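Long-range contact in SusD superfamily protein (Bacteroides vulgatus, PDB 3MYV), which probably binds polysaccharides or related glycans at the bacterial outer membrane: residues 24-29 and 80-85. Residues are numbered along the deposited sequence; the frame is centred on the assembly and turned at random.
Sequences YDLMSG and FYILRE
L26 and I82 meet where segments 24-29 and 80-85, on helices 13-27 and 77-94, have their CA atoms nearest, in the alpha-helical part of this SusD-family fold, and they illustrate how two helices can be joined mainly by apolar side chains. CB of L26 rests 3.6 Å from CG1 of I82. In the isoleucine, chi1 of -65° sets CG1 beside the backbone N and an extended chi2 (163°) carries CD1 on past L26 to the backbone of M27, 3.7 Å from the M27 CA. The fork of L26 turns instead to Y81, whose side chain it crosses at about a right angle. L26 CD1 lies at the edge of the ring, in its plane, 3.7 Å from Y81 CE1, while the same methyl also comes within 4.2 Å of E85 CG. Burial is uneven: I82 is enclosed, with V116 and C120 of helix 103-128 and the loop residue Y32 touching it, whereas Y81 is exposed. A polar tie flanks the apolar patch, since R78, a turn before I82, hydrogen-bonds through NH1 to L26 O. Near the end of segment 24-29, S28 OG donates a 2.7 Å hydrogen bond to D25 O, tilted 28° from the carbonyl plane.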
loop_
_atom_site.group_PDB
_atom_site.type_symbol
_atom_site.label_atom_id
_atom_site.label_comp_id
_atom_site.label_asym_id
_atom_site.label_seq_id
_atom_site.Cartn_x
_atom_site.Cartn_y
_atom_site.Cartn_z
ATOM N N TYR A 24 3.628 -13.093 -7.981
ATOM C CA TYR A 24 2.699 -12.849 -6.873
ATOM C C TYR A 24 2.955 -13.771 -5.685
ATOM O O TYR A 24 2.833 -13.342 -4.530
ATOM C CB TYR A 24 1.267 -12.979 -7.327
ATOM C CG TYR A 24 0.847 -11.958 -8.344
ATOM C CD1 TYR A 24 1.050 -12.179 -9.699
ATOM C CD2 TYR A 24 0.228 -10.772 -7.952
ATOM C CE1 TYR A 24 0.610 -11.254 -10.655
ATOM C CE2 TYR A 24 -0.197 -9.846 -8.872
ATOM C CZ TYR A 24 0.003 -10.080 -10.232
ATOM O OH TYR A 24 -0.453 -9.186 -11.161
ATOM N N ASP A 25 3.325 -15.028 -5.946
ATOM C CA ASP A 25 3.790 -15.898 -4.858
ATOM C C ASP A 25 4.900 -15.197 -4.048
ATOM O O ASP A 25 4.864 -15.198 -2.832
ATOM C CB ASP A 25 4.292 -17.263 -5.361
ATOM C CG ASP A 25 3.188 -18.136 -5.927
ATOM O OD1 ASP A 25 2.000 -17.880 -5.651
ATOM O OD2 ASP A 25 3.516 -19.077 -6.674
ATOM N N LEU A 26 5.889 -14.609 -4.732
ATOM C CA LEU A 26 6.976 -13.933 -4.045
ATOM C C LEU A 26 6.458 -12.723 -3.260
ATOM O O LEU A 26 6.914 -12.408 -2.148
ATOM C CB LEU A 26 8.054 -13.477 -5.058
ATOM C CG LEU A 26 8.862 -14.605 -5.680
ATOM C CD1 LEU A 26 9.622 -14.181 -6.979
ATOM C CD2 LEU A 26 9.821 -15.179 -4.616
HETATM N N MSE A 27 5.526 -12.015 -3.863
HETATM C CA MSE A 27 5.002 -10.782 -3.287
HETATM C C MSE A 27 4.196 -11.039 -2.010
HETATM O O MSE A 27 4.136 -10.185 -1.092
HETATM C CB MSE A 27 4.117 -10.100 -4.340
HETATM C CG MSE A 27 3.743 -8.729 -4.020
HETATM SE SE MSE A 27 2.679 -7.838 -5.484
HETATM C CE MSE A 27 3.235 -8.774 -6.863
ATOM N N SER A 28 3.613 -12.229 -1.925
ATOM C CA SER A 28 2.777 -12.610 -0.761
ATOM C C SER A 28 3.565 -12.931 0.511
ATOM O O SER A 28 2.973 -13.180 1.568
ATOM C CB SER A 28 1.946 -13.832 -1.126
ATOM O OG SER A 28 2.781 -14.965 -1.126
ATOM N N GLY A 29 4.898 -12.945 0.423
ATOM C CA GLY A 29 5.720 -13.278 1.564
ATOM C C GLY A 29 5.492 -12.258 2.672
ATOM O O GLY A 29 5.210 -11.086 2.407
ATOM N N PHE A 80 13.227 -6.201 -4.904
ATOM C CA PHE A 80 14.313 -6.275 -5.889
ATOM C C PHE A 80 14.373 -7.631 -6.549
ATOM O O PHE A 80 14.649 -7.705 -7.735
ATOM C CB PHE A 80 15.681 -5.921 -5.306
ATOM C CG PHE A 80 15.962 -4.467 -5.355
ATOM C CD1 PHE A 80 15.969 -3.790 -6.562
ATOM C CD2 PHE A 80 16.150 -3.748 -4.193
ATOM C CE1 PHE A 80 16.231 -2.426 -6.612
ATOM C CE2 PHE A 80 16.409 -2.394 -4.247
ATOM C CZ PHE A 80 16.454 -1.737 -5.439
ATOM N N TYR A 81 14.131 -8.691 -5.771
ATOM C CA TYR A 81 14.118 -10.034 -6.296
ATOM C C TYR A 81 13.000 -10.176 -7.332
ATOM O O TYR A 81 13.205 -10.730 -8.405
ATOM C CB TYR A 81 13.966 -11.074 -5.155
ATOM C CG TYR A 81 14.160 -12.499 -5.640
ATOM C CD1 TYR A 81 13.098 -13.226 -6.188
ATOM C CD2 TYR A 81 15.410 -13.105 -5.593
ATOM C CE1 TYR A 81 13.269 -14.500 -6.652
ATOM C CE2 TYR A 81 15.591 -14.404 -6.066
ATOM C CZ TYR A 81 14.513 -15.084 -6.594
ATOM O OH TYR A 81 14.669 -16.352 -7.062
ATOM N N ILE A 82 11.830 -9.658 -7.011
ATOM C CA ILE A 82 10.706 -9.713 -7.922
ATOM C C ILE A 82 11.000 -8.942 -9.212
ATOM O O ILE A 82 10.689 -9.420 -10.314
ATOM C CB ILE A 82 9.409 -9.221 -7.243
ATOM C CG1 ILE A 82 8.989 -10.153 -6.094
ATOM C CG2 ILE A 82 8.250 -9.130 -8.264
ATOM C CD1 ILE A 82 7.960 -9.519 -5.112
ATOM N N LEU A 83 11.606 -7.766 -9.084
ATOM C CA LEU A 83 11.990 -6.970 -10.252
ATOM C C LEU A 83 12.928 -7.734 -11.196
ATOM O O LEU A 83 12.774 -7.687 -12.395
ATOM C CB LEU A 83 12.665 -5.671 -9.791
ATOM C CG LEU A 83 11.704 -4.550 -9.356
ATOM C CD1 LEU A 83 12.397 -3.492 -8.483
ATOM C CD2 LEU A 83 11.045 -3.865 -10.579
ATOM N N ARG A 84 13.903 -8.442 -10.643
ATOM C CA ARG A 84 14.781 -9.259 -11.452
ATOM C C ARG A 84 14.008 -10.333 -12.187
ATOM O O ARG A 84 14.229 -10.528 -13.395
ATOM C CB ARG A 84 15.854 -9.954 -10.582
ATOM C CG ARG A 84 16.707 -10.971 -11.379
ATOM C CD ARG A 84 17.376 -11.991 -10.471
ATOM N NE ARG A 84 18.651 -11.485 -9.990
ATOM N N GLU A 85 13.148 -11.072 -11.477
ATOM C CA GLU A 85 12.366 -12.157 -12.137
ATOM C C GLU A 85 11.407 -11.580 -13.192
ATOM O O GLU A 85 11.217 -12.171 -14.289
ATOM C CB GLU A 85 11.580 -13.018 -11.121
ATOM C CG GLU A 85 12.426 -13.775 -10.111
ATOM C CD GLU A 85 13.327 -14.806 -10.751
ATOM O OE1 GLU A 85 12.805 -15.718 -11.408
ATOM O OE2 GLU A 85 14.557 -14.703 -10.607
#